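Local structure of 4'-phospho-dehydrooxetanocin synthase (Bacillus megaterium, 5UL3) at residues L26-I31 / S291-G296; N58-V63 / R80-L85; E116-T121 / D247-L252; K340-I345 / P356-A361. The protein catalyses the oxidative ring contraction of dAMP to an oxetane aldehyde in oxetanocin A biosynthesis, using cobalamin, a [4Fe-4S] cluster and S-adenosylmethionine. All blocks are in the same frame, centred on the assembly; numbering follows the deposited sequence. Where two conformers were deposited one is given.

Contact 1 (L26-I31 / S291-G296); sequences LKPSEI and SLDILG
The carboxylate of Asp293 is approached on one side of its plane by two residues of 26-31, Lys27 and Pro28. Lys27 CB stands almost straight above Asp293 OD2, 4.2 Å away, while Pro28 CD reaches the same oxygen at 3.6 Å from a more slanting direction, the proline and aspartate side chains crossing at about a right angle. The acid is held by a stronger partner: Asp293 OD2 forms a salt bridge with Arg148 of helix 138-149, whose side chain also touches Pro28. Lys27 NZ is 5.8 Å from Asp293 OD2, too far for a salt bridge. With Lys27 CG beside the backbone N (chi1 -35°) and the rest of the chain extended, the lysine instead runs past the backbone of Asp293 and brings its CE to 3.2 Å from the carbonyl Asp293 O. Lys27 is the N-cap of helix 28-39, and its own carbonyl receives Ile31 N; Asp293 sits in a type I turn from Leu292 to Leu295 that leads toward helix 295-300. The contact thus joins the start of an N-terminal helix to the connection between the cobalamin-binding Rossmann sheet and the radical SAM barrel. Beyond the ammonium group, Ile294 CD1 is 4.5 Å from Lys27 NZ, and the isoleucine leans on Leu157 and Asp159 of strand 154-159.

Contact 2 (N58-V63 / R80-L85); sequences NTTLYV and RENPLL
Asn82 ND2 donates to Tyr62 OH over 3.0 Å in a nearly straight bond (164°), with the phenol oxygen close to the amide plane. The two side chains come from opposite directions, their ring and amide planes 78° apart. The same ND2 lies against the methyl Thr60 CG2 at 3.8 Å and gives a weak bond to a water, which itself donates to Thr60 OG1 at 2.7 Å. Leu84 CB approaches the tyrosine oxygen at 3.9 Å. One shell out, the amide is fixed by its other end: with CG anti to the backbone N (chi1 -180°), Asn82 OD1 turns to the start of helix 83-88 and accepts Leu85 N at 3.0 Å, from above the carbonyl plane, and Leu84 N more weakly. Asn82 is thus a classic N-cap. Thr60 OG1 also bonds to Asn58 O, and Tyr62 OH to Gln151 OE1. Strand 60-64 belongs to the four-stranded antiparallel sheet of the N-terminal domain, and helix 83-88 is joined to it through this buried asparagine. The amide's two ends do different work, its oxygen receiving helix N-H groups and its nitrogen donating to a phenol and a water, which settles which way round it sits.

Contact 3 (E116-T121 / D247-L252); sequences ELPTVT and DLIKML. With EDO (1,2-ethanediol), chain R.
Pro118 and Ile249 meet at about a right angle where the first strand of the cobalamin-binding Rossmann fold, 119-124, begins beneath helix 242-252. Both CB atoms point across the contact, and the proline ring offers its CG to the isoleucine branch methyl, Pro118 CG to Ile249 CG2 being 3.8 Å. Ile249 divides its two arms between Pro118 and Val120, alternate residues whose CB atoms both point toward the helix. CG2 is anti to the backbone N and meets the proline, whereas CG1 lies beside that N (chi1 -70°) and carries CD1 toward Val120, where Ile249 CD1 and Val120 CG2 come to a looser 4.4 Å. One turn further along the helix, Leu252 reaches over the neighbouring part of the ring, its CD1 3.7 Å from Pro118 CB. The proline is thus gripped at two adjacent carbons by residues three apart in sequence, the spacing that puts side chains on one helix face. Ile180 of the adjacent parallel strand 180-184 touches Val120, Ile249 and Leu252, and Leu252 also meets Ile212 of strand 212-216, so the helix lies across strands 119-124, 180-184 and 212-216. Where the helix comes to its end, a 1,2-ethanediol, probably from the crystallisation liquor, sits beside Met251 and Leu252 and donates from its O2 to Met251 O at 3.2 Å.

Contact 4 (K340-I345 / P356-A361); sequences KQLDDI and PHIYMA
Leu342 and Ile358 mark the closest approach of the two backbones, their CA atoms 8.4 Å apart. The axes of helix 340-345 and strand 357-360 pass at 10.5 Å with 132° between their directions, so the chain returns in roughly the reverse sense with one layer of side chains between. Leu342 CD2 meets two residues of the strand, lying 4.1 Å from Ile358 CG2 and 4.0 Å from Met360 CE. The leucine crosses the isoleucine at a slant and the methionine at about a right angle. Met360 gets there by bending: chi2 of -62° folds its thioether back, bringing the terminal methyl to the leucine. Ile345, one of whose two conformers is described, brings CG2 to 4.1 Å from Ile358 CD1. On the far side of the helix, Lys340 NZ forms a 2.7 Å salt bridge with Asp344 OD2, which accepts on its syn lone pair, and Thr289 OG1 also bonds to that oxygen. Leu307 of strand 305-311 touches both Leu342 and Ile345. Strand 305-311, helix 335-351 and the parallel neighbouring strand 357-360 make a beta-alpha-beta crossover of the partial TIM barrel of radical SAM enzymes, and the strand leads straight into the cobalamin-binding residue Ala361.

Contacts 2 and 3 both fall within the chain loop closed by contact 1, whereas contact 4 follows it in the radical SAM barrel. Contacts 2 and 3 touch directly through Leu84 CD1 and Leu117 CD2, 4.1 Å apart, linking the N-terminal domain to the Rossmann domain. Contact 1 lies between these regions and the barrel, its centre about 17 Å from that of contact 4 and about 20 Å from that of contact 3. Cobalamin is approached from two domains: the side chain of Val120 in contact 3 is about 7 Å from it, and in contact 4 Ala361 binds it while the side chain of Met360 is about 8 Å away. The side chain of Met360 is also about 13 Å from the iron-sulfur cluster. Contact 2 lies away from these sites.

Contact 1 (L26-I31 / S291-G296)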
loop_
_atom_site.group_PDB
_atom_site.type_symbol
_atom_site.label_atom_id
_atom_site.label_comp_id
_atom_site.label_asym_id
_atom_site.label_seq_id
_atom_site.Cartn_x
_atom_site.Cartn_y
_atom_site.Cartn_z
ATOM N N LEU A 26 -4.196 -20.280 12.185
ATOM C CA LEU A 26 -3.159 -21.274 12.401
ATOM C C LEU A 26 -2.503 -21.635 11.079
ATOM O O LEU A 26 -3.148 -21.657 10.028
ATOM C CB LEU A 26 -3.745 -22.530 13.047
ATOM C CG LEU A 26 -4.466 -22.356 14.380
ATOM C CD1 LEU A 26 -5.186 -23.652 14.755
ATOM C CD2 LEU A 26 -3.463 -21.919 15.460
ATOM N N LYS A 27 -1.208 -21.924 11.143
ATOM C CA LYS A 27 -0.474 -22.365 9.969
ATOM C C LYS A 27 -0.861 -23.800 9.623
ATOM O O LYS A 27 -1.317 -24.555 10.489
ATOM C CB LYS A 27 1.027 -22.256 10.231
ATOM C CG LYS A 27 1.386 -21.055 11.109
ATOM C CD LYS A 27 2.874 -20.741 11.070
ATOM C CE LYS A 27 3.140 -19.294 11.462
ATOM N NZ LYS A 27 4.531 -18.870 11.117
ATOM N N PRO A 28 -0.700 -24.198 8.357
ATOM C CA PRO A 28 -1.184 -25.529 7.954
ATOM C C PRO A 28 -0.552 -26.677 8.732
ATOM O O PRO A 28 -1.216 -27.699 8.936
ATOM C CB PRO A 28 -0.846 -25.581 6.453
ATOM C CG PRO A 28 -0.899 -24.128 6.020
ATOM C CD PRO A 28 -0.286 -23.382 7.194
ATOM N N SER A 29 0.700 -26.539 9.184
ATOM C CA SER A 29 1.313 -27.586 9.998
ATOM C C SER A 29 0.620 -27.717 11.349
ATOM O O SER A 29 0.473 -28.829 11.871
ATOM C CB SER A 29 2.802 -27.304 10.187
ATOM O OG SER A 29 3.510 -27.502 8.977
ATOM N N GLU A 30 0.195 -26.594 11.934
ATOM C CA GLU A 30 -0.529 -26.641 13.205
ATOM C C GLU A 30 -1.938 -27.191 13.015
ATOM O O GLU A 30 -2.437 -27.951 13.856
ATOM C CB GLU A 30 -0.565 -25.247 13.838
ATOM C CG GLU A 30 -1.559 -25.094 15.003
ATOM C CD GLU A 30 -1.206 -25.933 16.236
ATOM O OE1 GLU A 30 -0.000 -26.142 16.511
ATOM O OE2 GLU A 30 -2.146 -26.383 16.934
ATOM N N ILE A 31 -2.597 -26.826 11.914
ATOM C CA ILE A 31 -3.862 -27.469 11.570
ATOM C C ILE A 31 -3.662 -28.970 11.414
ATOM O O ILE A 31 -4.464 -29.775 11.906
ATOM C CB ILE A 31 -4.449 -26.841 10.288
ATOM C CG1 ILE A 31 -4.794 -25.361 10.516
ATOM C CG2 ILE A 31 -5.667 -27.643 9.786
ATOM C CD1 ILE A 31 -6.099 -25.121 11.251
ATOM N N SER A 291 -3.586 -15.330 3.086
ATOM C CA SER A 291 -3.213 -16.283 4.124
ATOM C C SER A 291 -2.854 -15.524 5.397
ATOM O O SER A 291 -2.253 -14.450 5.344
ATOM C CB SER A 291 -2.033 -17.140 3.659
ATOM O OG SER A 291 -2.442 -17.964 2.556
ATOM N N LEU A 292 -3.208 -16.092 6.548
ATOM C CA LEU A 292 -3.066 -15.374 7.818
ATOM C C LEU A 292 -2.002 -15.984 8.731
ATOM O O LEU A 292 -1.965 -15.665 9.933
ATOM C CB LEU A 292 -4.418 -15.296 8.530
ATOM C CG LEU A 292 -5.509 -14.583 7.721
ATOM C CD1 LEU A 292 -6.873 -14.672 8.396
ATOM C CD2 LEU A 292 -5.137 -13.120 7.471
ATOM N N ASP A 293 -1.095 -16.792 8.165
ATOM C CA ASP A 293 -0.032 -17.455 8.929
ATOM C C ASP A 293 0.757 -16.487 9.815
ATOM O O ASP A 293 1.176 -16.847 10.924
ATOM C CB ASP A 293 0.960 -18.136 7.985
ATOM C CG ASP A 293 0.307 -19.178 7.068
ATOM O OD1 ASP A 293 -0.897 -19.064 6.763
ATOM O OD2 ASP A 293 1.033 -20.101 6.663
ATOM N N ILE A 294 1.022 -15.277 9.315
ATOM C CA ILE A 294 1.890 -14.321 10.010
ATOM C C ILE A 294 1.117 -13.430 10.970
ATOM O O ILE A 294 1.733 -12.664 11.728
ATOM C CB ILE A 294 2.654 -13.470 8.970
ATOM C CG1 ILE A 294 3.266 -14.358 7.880
ATOM C CG2 ILE A 294 3.798 -12.669 9.609
ATOM C CD1 ILE A 294 4.332 -15.338 8.381
ATOM N N LEU A 295 -0.209 -13.538 10.999
ATOM C CA LEU A 295 -1.021 -12.548 11.695
ATOM C C LEU A 295 -0.701 -12.504 13.192
ATOM O O LEU A 295 -0.586 -11.414 13.774
ATOM C CB LEU A 295 -2.505 -12.838 11.463
ATOM C CG LEU A 295 -3.419 -11.748 12.029
ATOM C CD1 LEU A 295 -3.081 -10.402 11.389
ATOM C CD2 LEU A 295 -4.893 -12.089 11.840
ATOM N N GLY A 296 -0.544 -13.673 13.825
ATOM C CA GLY A 296 -0.197 -13.701 15.246
ATOM C C GLY A 296 1.055 -12.905 15.569
ATOM O O GLY A 296 1.079 -12.130 16.528
#

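Contact 2 (N58-V63 / R80-L85)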
loop_
_atom_site.group_PDB
_atom_site.type_symbol
_atom_site.label_atom_id
_atom_site.label_comp_id
_atom_site.label_asym_id
_atom_site.label_seq_id
_atom_site.Cartn_x
_atom_site.Cartn_y
_atom_site.Cartn_z
ATOM N N ASN A 58 -12.971 -23.828 2.108
ATOM C CA ASN A 58 -12.793 -25.008 1.270
ATOM C C ASN A 58 -11.653 -25.874 1.780
ATOM O O ASN A 58 -11.193 -26.777 1.066
ATOM C CB ASN A 58 -12.563 -24.602 -0.207
ATOM C CG ASN A 58 -11.391 -23.658 -0.379
ATOM O OD1 ASN A 58 -10.229 -24.072 -0.357
ATOM N ND2 ASN A 58 -11.694 -22.373 -0.579
ATOM N N THR A 59 -11.196 -25.634 3.010
ATOM C CA THR A 59 -10.115 -26.420 3.570
ATOM C C THR A 59 -10.492 -27.901 3.573
ATOM O O THR A 59 -11.628 -28.271 3.884
ATOM C CB THR A 59 -9.804 -25.946 4.993
ATOM O OG1 THR A 59 -9.652 -24.512 4.987
ATOM C CG2 THR A 59 -8.502 -26.563 5.473
ATOM N N THR A 60 -9.532 -28.731 3.199
ATOM C CA THR A 60 -9.755 -30.139 2.886
ATOM C C THR A 60 -8.690 -30.979 3.567
ATOM O O THR A 60 -7.512 -30.629 3.530
ATOM C CB THR A 60 -9.686 -30.393 1.362
ATOM O OG1 THR A 60 -10.604 -29.538 0.692
ATOM C CG2 THR A 60 -10.045 -31.852 1.046
ATOM N N LEU A 61 -9.099 -32.103 4.166
ATOM C CA LEU A 61 -8.175 -33.071 4.740
ATOM C C LEU A 61 -8.192 -34.356 3.917
ATOM O O LEU A 61 -9.266 -34.885 3.612
ATOM C CB LEU A 61 -8.552 -33.376 6.194
ATOM C CG LEU A 61 -7.773 -34.498 6.866
ATOM C CD1 LEU A 61 -6.306 -34.137 7.008
ATOM C CD2 LEU A 61 -8.390 -34.811 8.225
ATOM N N TYR A 62 -7.010 -34.829 3.539
ATOM C CA TYR A 62 -6.832 -36.148 2.947
ATOM C C TYR A 62 -6.203 -37.055 3.994
ATOM O O TYR A 62 -5.168 -36.716 4.574
ATOM C CB TYR A 62 -5.945 -36.093 1.700
ATOM C CG TYR A 62 -6.452 -35.120 0.672
ATOM C CD1 TYR A 62 -6.134 -33.763 0.749
ATOM C CD2 TYR A 62 -7.253 -35.552 -0.375
ATOM C CE1 TYR A 62 -6.625 -32.863 -0.209
ATOM C CE2 TYR A 62 -7.733 -34.669 -1.324
ATOM C CZ TYR A 62 -7.417 -33.334 -1.238
ATOM O OH TYR A 62 -7.919 -32.479 -2.192
ATOM N N VAL A 63 -6.833 -38.192 4.244
ATOM C CA VAL A 63 -6.265 -39.223 5.101
ATOM C C VAL A 63 -5.881 -40.375 4.185
ATOM O O VAL A 63 -6.753 -41.022 3.597
ATOM C CB VAL A 63 -7.246 -39.678 6.190
ATOM C CG1 VAL A 63 -6.526 -40.588 7.193
ATOM C CG2 VAL A 63 -7.845 -38.468 6.890
ATOM N N ARG A 80 -17.581 -31.980 -4.533
ATOM C CA ARG A 80 -17.597 -31.971 -5.992
ATOM C C ARG A 80 -16.915 -30.735 -6.574
ATOM O O ARG A 80 -16.543 -30.745 -7.750
ATOM C CB ARG A 80 -19.039 -32.091 -6.494
ATOM C CG ARG A 80 -19.721 -33.374 -5.979
ATOM C CD ARG A 80 -21.167 -33.498 -6.465
ATOM N NE ARG A 80 -21.948 -32.310 -6.120
ATOM C CZ ARG A 80 -23.149 -32.030 -6.616
ATOM N NH1 ARG A 80 -23.723 -32.857 -7.486
ATOM N NH2 ARG A 80 -23.777 -30.921 -6.245
ATOM N N GLU A 81 -16.706 -29.687 -5.778
ATOM C CA GLU A 81 -16.018 -28.494 -6.257
ATOM C C GLU A 81 -14.510 -28.526 -6.014
ATOM O O GLU A 81 -13.823 -27.563 -6.360
ATOM C CB GLU A 81 -16.625 -27.242 -5.603
ATOM C CG GLU A 81 -18.085 -27.032 -5.950
ATOM C CD GLU A 81 -18.738 -25.931 -5.136
ATOM O OE1 GLU A 81 -18.044 -24.947 -4.793
ATOM O OE2 GLU A 81 -19.945 -26.054 -4.836
ATOM N N ASN A 82 -13.989 -29.598 -5.438
ATOM C CA ASN A 82 -12.559 -29.706 -5.116
ATOM C C ASN A 82 -11.717 -29.676 -6.395
ATOM O O ASN A 82 -11.903 -30.532 -7.278
ATOM C CB ASN A 82 -12.363 -31.006 -4.324
ATOM C CG ASN A 82 -10.930 -31.258 -3.917
ATOM O OD1 ASN A 82 -10.005 -31.147 -4.715
ATOM N ND2 ASN A 82 -10.743 -31.636 -2.661
ATOM N N PRO A 83 -10.790 -28.722 -6.539
ATOM C CA PRO A 83 -10.092 -28.555 -7.817
ATOM C C PRO A 83 -9.039 -29.620 -8.049
ATOM O O PRO A 83 -8.732 -29.939 -9.204
ATOM C CB PRO A 83 -9.462 -27.157 -7.692
ATOM C CG PRO A 83 -9.178 -27.024 -6.206
ATOM C CD PRO A 83 -10.363 -27.729 -5.529
ATOM N N LEU A 84 -8.470 -30.161 -6.964
ATOM C CA LEU A 84 -7.481 -31.221 -7.107
ATOM C C LEU A 84 -8.145 -32.493 -7.613
ATOM O O LEU A 84 -7.640 -33.138 -8.536
ATOM C CB LEU A 84 -6.769 -31.486 -5.776
ATOM C CG LEU A 84 -5.623 -32.496 -5.837
ATOM C CD1 LEU A 84 -4.578 -32.147 -4.772
ATOM C CD2 LEU A 84 -6.111 -33.957 -5.590
ATOM N N LEU A 85 -9.270 -32.867 -7.010
ATOM C CA LEU A 85 -9.974 -34.056 -7.490
ATOM C C LEU A 85 -10.428 -33.867 -8.928
ATOM O O LEU A 85 -10.390 -34.815 -9.730
ATOM C CB LEU A 85 -11.169 -34.369 -6.588
ATOM C CG LEU A 85 -10.832 -34.764 -5.142
ATOM C CD1 LEU A 85 -12.101 -34.923 -4.302
ATOM C CD2 LEU A 85 -9.970 -36.021 -5.071
HETATM O O HOH W 1 -12.796 -29.941 -0.876
#

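Contact 3 (E116-T121 / D247-L252)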
loop_
_atom_site.group_PDB
_atom_site.type_symbol
_atom_site.label_atom_id
_atom_site.label_comp_id
_atom_site.label_asym_id
_atom_site.label_seq_id
_atom_site.Cartn_x
_atom_site.Cartn_y
_atom_site.Cartn_z
ATOM N N GLU A 116 0.939 -35.518 -3.856
ATOM C CA GLU A 116 2.335 -35.211 -3.564
ATOM C C GLU A 116 2.615 -33.776 -4.007
ATOM O O GLU A 116 3.233 -33.510 -5.037
ATOM C CB GLU A 116 3.254 -36.218 -4.247
ATOM C CG GLU A 116 3.071 -37.639 -3.712
ATOM C CD GLU A 116 4.205 -38.581 -4.094
ATOM O OE1 GLU A 116 4.522 -39.487 -3.287
ATOM O OE2 GLU A 116 4.778 -38.420 -5.191
ATOM N N LEU A 117 2.106 -32.840 -3.206
ATOM C CA LEU A 117 2.209 -31.426 -3.551
ATOM C C LEU A 117 3.651 -30.940 -3.401
ATOM O O LEU A 117 4.334 -31.288 -2.426
ATOM C CB LEU A 117 1.281 -30.590 -2.661
ATOM C CG LEU A 117 -0.217 -30.893 -2.732
ATOM C CD1 LEU A 117 -0.983 -29.868 -1.901
ATOM C CD2 LEU A 117 -0.687 -30.857 -4.167
ATOM N N PRO A 118 4.139 -30.117 -4.327
ATOM C CA PRO A 118 5.430 -29.460 -4.115
ATOM C C PRO A 118 5.312 -28.440 -2.999
ATOM O O PRO A 118 4.216 -28.056 -2.581
ATOM C CB PRO A 118 5.725 -28.785 -5.457
ATOM C CG PRO A 118 4.380 -28.532 -6.040
ATOM C CD PRO A 118 3.473 -29.656 -5.562
ATOM N N THR A 119 6.463 -28.032 -2.492
ATOM C CA THR A 119 6.535 -27.027 -1.444
ATOM C C THR A 119 7.052 -25.727 -2.042
ATOM O O THR A 119 8.030 -25.728 -2.797
ATOM C CB THR A 119 7.433 -27.484 -0.296
ATOM O OG1 THR A 119 6.781 -28.558 0.390
ATOM C CG2 THR A 119 7.676 -26.335 0.692
ATOM N N VAL A 120 6.379 -24.628 -1.706
ATOM C CA VAL A 120 6.745 -23.288 -2.144
ATOM C C VAL A 120 6.962 -22.449 -0.898
ATOM O O VAL A 120 6.068 -22.364 -0.053
ATOM C CB VAL A 120 5.635 -22.668 -3.015
ATOM C CG1 VAL A 120 5.988 -21.244 -3.399
ATOM C CG2 VAL A 120 5.371 -23.537 -4.259
ATOM N N THR A 121 8.135 -21.827 -0.781
ATOM C CA THR A 121 8.396 -20.874 0.298
ATOM C C THR A 121 8.450 -19.472 -0.299
ATOM O O THR A 121 9.179 -19.236 -1.268
ATOM C CB THR A 121 9.703 -21.189 1.037
ATOM O OG1 THR A 121 9.585 -22.469 1.662
ATOM C CG2 THR A 121 9.945 -20.166 2.155
ATOM N N ASP A 247 2.255 -21.916 -12.902
ATOM C CA ASP A 247 2.952 -22.475 -14.057
ATOM C C ASP A 247 4.347 -22.970 -13.701
ATOM O O ASP A 247 4.823 -23.935 -14.306
ATOM C CB ASP A 247 3.008 -21.443 -15.195
ATOM C CG ASP A 247 1.679 -21.313 -15.923
ATOM O OD1 ASP A 247 0.726 -22.034 -15.586
ATOM O OD2 ASP A 247 1.586 -20.477 -16.857
ATOM N N LEU A 248 5.007 -22.354 -12.711
ATOM C CA LEU A 248 6.275 -22.906 -12.234
ATOM C C LEU A 248 6.074 -24.283 -11.616
ATOM O O LEU A 248 6.943 -25.154 -11.738
ATOM C CB LEU A 248 6.914 -21.967 -11.220
ATOM C CG LEU A 248 7.436 -20.650 -11.797
ATOM C CD1 LEU A 248 7.996 -19.808 -10.679
ATOM C CD2 LEU A 248 8.498 -20.936 -12.843
ATOM N N ILE A 249 4.932 -24.488 -10.963
ATOM C CA ILE A 249 4.594 -25.796 -10.409
ATOM C C ILE A 249 4.380 -26.796 -11.535
ATOM O O ILE A 249 4.863 -27.931 -11.479
ATOM C CB ILE A 249 3.360 -25.674 -9.501
ATOM C CG1 ILE A 249 3.718 -24.907 -8.216
ATOM C CG2 ILE A 249 2.754 -27.036 -9.174
ATOM C CD1 ILE A 249 2.501 -24.448 -7.430
ATOM N N LYS A 250 3.670 -26.388 -12.589
ATOM C CA LYS A 250 3.562 -27.264 -13.753
ATOM C C LYS A 250 4.937 -27.559 -14.346
ATOM O O LYS A 250 5.223 -28.702 -14.727
ATOM C CB LYS A 250 2.636 -26.643 -14.804
ATOM C CG LYS A 250 1.196 -26.525 -14.334
ATOM C CD LYS A 250 0.384 -25.643 -15.299
ATOM C CE LYS A 250 -0.342 -26.453 -16.346
ATOM N NZ LYS A 250 -1.735 -26.761 -15.895
ATOM N N MET A 251 5.805 -26.547 -14.440
ATOM C CA MET A 251 7.134 -26.790 -14.997
ATOM C C MET A 251 7.923 -27.768 -14.129
ATOM O O MET A 251 8.673 -28.605 -14.648
ATOM C CB MET A 251 7.895 -25.481 -15.153
ATOM C CG MET A 251 9.213 -25.642 -15.878
ATOM S SD MET A 251 10.083 -24.089 -16.090
ATOM C CE MET A 251 10.658 -23.776 -14.435
ATOM N N LEU A 252 7.764 -27.673 -12.803
ATOM C CA LEU A 252 8.363 -28.646 -11.894
ATOM C C LEU A 252 7.998 -30.067 -12.272
ATOM O O LEU A 252 8.824 -30.979 -12.152
ATOM C CB LEU A 252 7.896 -28.390 -10.469
ATOM C CG LEU A 252 8.764 -27.652 -9.481
ATOM C CD1 LEU A 252 8.079 -27.826 -8.129
ATOM C CD2 LEU A 252 10.191 -28.205 -9.493
HETATM C C1 EDO R . 12.677 -26.995 -14.001
HETATM O O1 EDO R . 12.590 -27.845 -12.851
HETATM C C2 EDO R . 12.746 -27.862 -15.255
HETATM O O2 EDO R . 11.840 -28.967 -15.117
#

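Contact 4 (K340-I345 / P356-A361)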
loop_
_atom_site.group_PDB
_atom_site.type_symbol
_atom_site.label_atom_id
_atom_site.label_comp_id
_atom_site.label_asym_id
_atom_site.label_seq_id
_atom_site.Cartn_x
_atom_site.Cartn_y
_atom_site.Cartn_z
ATOM N N LYS A 340 -16.960 -11.463 2.487
ATOM C CA LYS A 340 -16.413 -12.667 3.104
ATOM C C LYS A 340 -14.978 -12.442 3.564
ATOM O O LYS A 340 -14.609 -12.790 4.696
ATOM C CB LYS A 340 -16.459 -13.845 2.125
ATOM C CG LYS A 340 -15.563 -15.006 2.609
ATOM C CD LYS A 340 -15.335 -16.045 1.532
ATOM C CE LYS A 340 -14.576 -17.261 2.055
ATOM N NZ LYS A 340 -13.180 -16.957 2.518
ATOM N N GLN A 341 -14.142 -11.868 2.693
ATOM C CA GLN A 341 -12.745 -11.675 3.059
ATOM C C GLN A 341 -12.616 -10.679 4.207
ATOM O O GLN A 341 -11.775 -10.852 5.097
ATOM C CB GLN A 341 -11.936 -11.214 1.836
ATOM C CG GLN A 341 -11.859 -12.337 0.771
ATOM C CD GLN A 341 -10.823 -12.079 -0.305
ATOM O OE1 GLN A 341 -9.839 -11.367 -0.089
ATOM N NE2 GLN A 341 -11.035 -12.677 -1.475
ATOM N N LEU A 342 -13.436 -9.626 4.203
ATOM C CA LEU A 342 -13.415 -8.691 5.330
ATOM C C LEU A 342 -13.809 -9.400 6.621
ATOM O O LEU A 342 -13.170 -9.213 7.670
ATOM C CB LEU A 342 -14.348 -7.507 5.048
ATOM C CG LEU A 342 -13.832 -6.463 4.029
ATOM C CD1 LEU A 342 -14.989 -5.572 3.600
ATOM C CD2 LEU A 342 -12.661 -5.625 4.601
ATOM N N ASP A 343 -14.845 -10.237 6.555
ATOM C CA ASP A 343 -15.268 -10.994 7.731
ATOM C C ASP A 343 -14.150 -11.890 8.248
ATOM O O ASP A 343 -13.917 -11.957 9.462
ATOM C CB ASP A 343 -16.515 -11.812 7.402
ATOM C CG ASP A 343 -17.003 -12.630 8.588
ATOM O OD1 ASP A 343 -17.596 -12.035 9.507
ATOM O OD2 ASP A 343 -16.784 -13.862 8.604
ATOM N N ASP A 344 -13.445 -12.582 7.340
ATOM C CA ASP A 344 -12.345 -13.459 7.734
ATOM C C ASP A 344 -11.247 -12.692 8.453
ATOM O O ASP A 344 -10.789 -13.099 9.529
ATOM C CB ASP A 344 -11.732 -14.160 6.514
ATOM C CG ASP A 344 -12.652 -15.174 5.878
ATOM O OD1 ASP A 344 -13.638 -15.578 6.524
ATOM O OD2 ASP A 344 -12.394 -15.564 4.707
ATOM N N ILE A 345 -10.798 -11.590 7.851
ATOM C CA ILE A 345 -9.687 -10.841 8.411
ATOM C C ILE A 345 -10.080 -10.234 9.750
ATOM O O ILE A 345 -9.293 -10.238 10.706
ATOM C CB ILE A 345 -9.226 -9.778 7.400
ATOM C CG1 ILE A 345 -8.619 -10.464 6.177
ATOM C CG2 ILE A 345 -8.226 -8.826 8.028
ATOM C CD1 ILE A 345 -8.559 -9.579 4.976
ATOM N N PRO A 356 -10.274 -3.352 14.950
ATOM C CA PRO A 356 -10.976 -3.555 13.655
ATOM C C PRO A 356 -10.834 -2.348 12.737
ATOM O O PRO A 356 -11.789 -1.598 12.497
ATOM C CB PRO A 356 -12.422 -3.776 14.100
ATOM C CG PRO A 356 -12.546 -2.913 15.338
ATOM C CD PRO A 356 -11.215 -3.006 16.036
ATOM N N HIS A 357 -9.616 -2.159 12.233
ATOM C CA HIS A 357 -9.283 -1.074 11.311
ATOM C C HIS A 357 -8.611 -1.688 10.091
ATOM O O HIS A 357 -7.527 -2.269 10.209
ATOM C CB HIS A 357 -8.352 -0.054 11.968
ATOM C CG HIS A 357 -8.400 1.302 11.343
ATOM N ND1 HIS A 357 -8.078 1.529 10.022
ATOM C CD2 HIS A 357 -8.730 2.509 11.860
ATOM C CE1 HIS A 357 -8.216 2.815 9.750
ATOM N NE2 HIS A 357 -8.606 3.432 10.851
ATOM N N ILE A 358 -9.241 -1.555 8.920
ATOM C CA ILE A 358 -8.728 -2.155 7.694
ATOM C C ILE A 358 -8.082 -1.077 6.838
ATOM O O ILE A 358 -8.716 -0.065 6.522
ATOM C CB ILE A 358 -9.843 -2.850 6.897
ATOM C CG1 ILE A 358 -10.666 -3.797 7.785
ATOM C CG2 ILE A 358 -9.232 -3.597 5.697
ATOM C CD1 ILE A 358 -9.948 -5.086 8.113
ATOM N N TYR A 359 -6.851 -1.303 6.425
ATOM C CA TYR A 359 -6.186 -0.410 5.479
ATOM C C TYR A 359 -6.335 -1.041 4.101
ATOM O O TYR A 359 -5.662 -2.028 3.793
ATOM C CB TYR A 359 -4.738 -0.208 5.871
ATOM C CG TYR A 359 -4.685 0.417 7.250
ATOM C CD1 TYR A 359 -4.723 -0.371 8.408
ATOM C CD2 TYR A 359 -4.684 1.798 7.395
ATOM C CE1 TYR A 359 -4.725 0.213 9.670
ATOM C CE2 TYR A 359 -4.681 2.390 8.651
ATOM C CZ TYR A 359 -4.695 1.598 9.779
ATOM O OH TYR A 359 -4.696 2.207 11.018
ATOM N N MET A 360 -7.235 -0.485 3.291
ATOM C CA MET A 360 -7.444 -1.024 1.949
ATOM C C MET A 360 -6.227 -0.737 1.085
ATOM O O MET A 360 -5.750 0.409 1.003
ATOM C CB MET A 360 -8.691 -0.439 1.279
ATOM C CG MET A 360 -10.004 -0.640 1.991
ATOM S SD MET A 360 -10.468 -2.384 2.179
ATOM C CE MET A 360 -12.155 -2.154 2.742
ATOM N N ALA A 361 -5.733 -1.779 0.423
ATOM C CA ALA A 361 -4.545 -1.655 -0.406
ATOM C C ALA A 361 -4.852 -1.130 -1.811
ATOM O O ALA A 361 -3.907 -0.778 -2.526
ATOM C CB ALA A 361 -3.841 -3.015 -0.536
#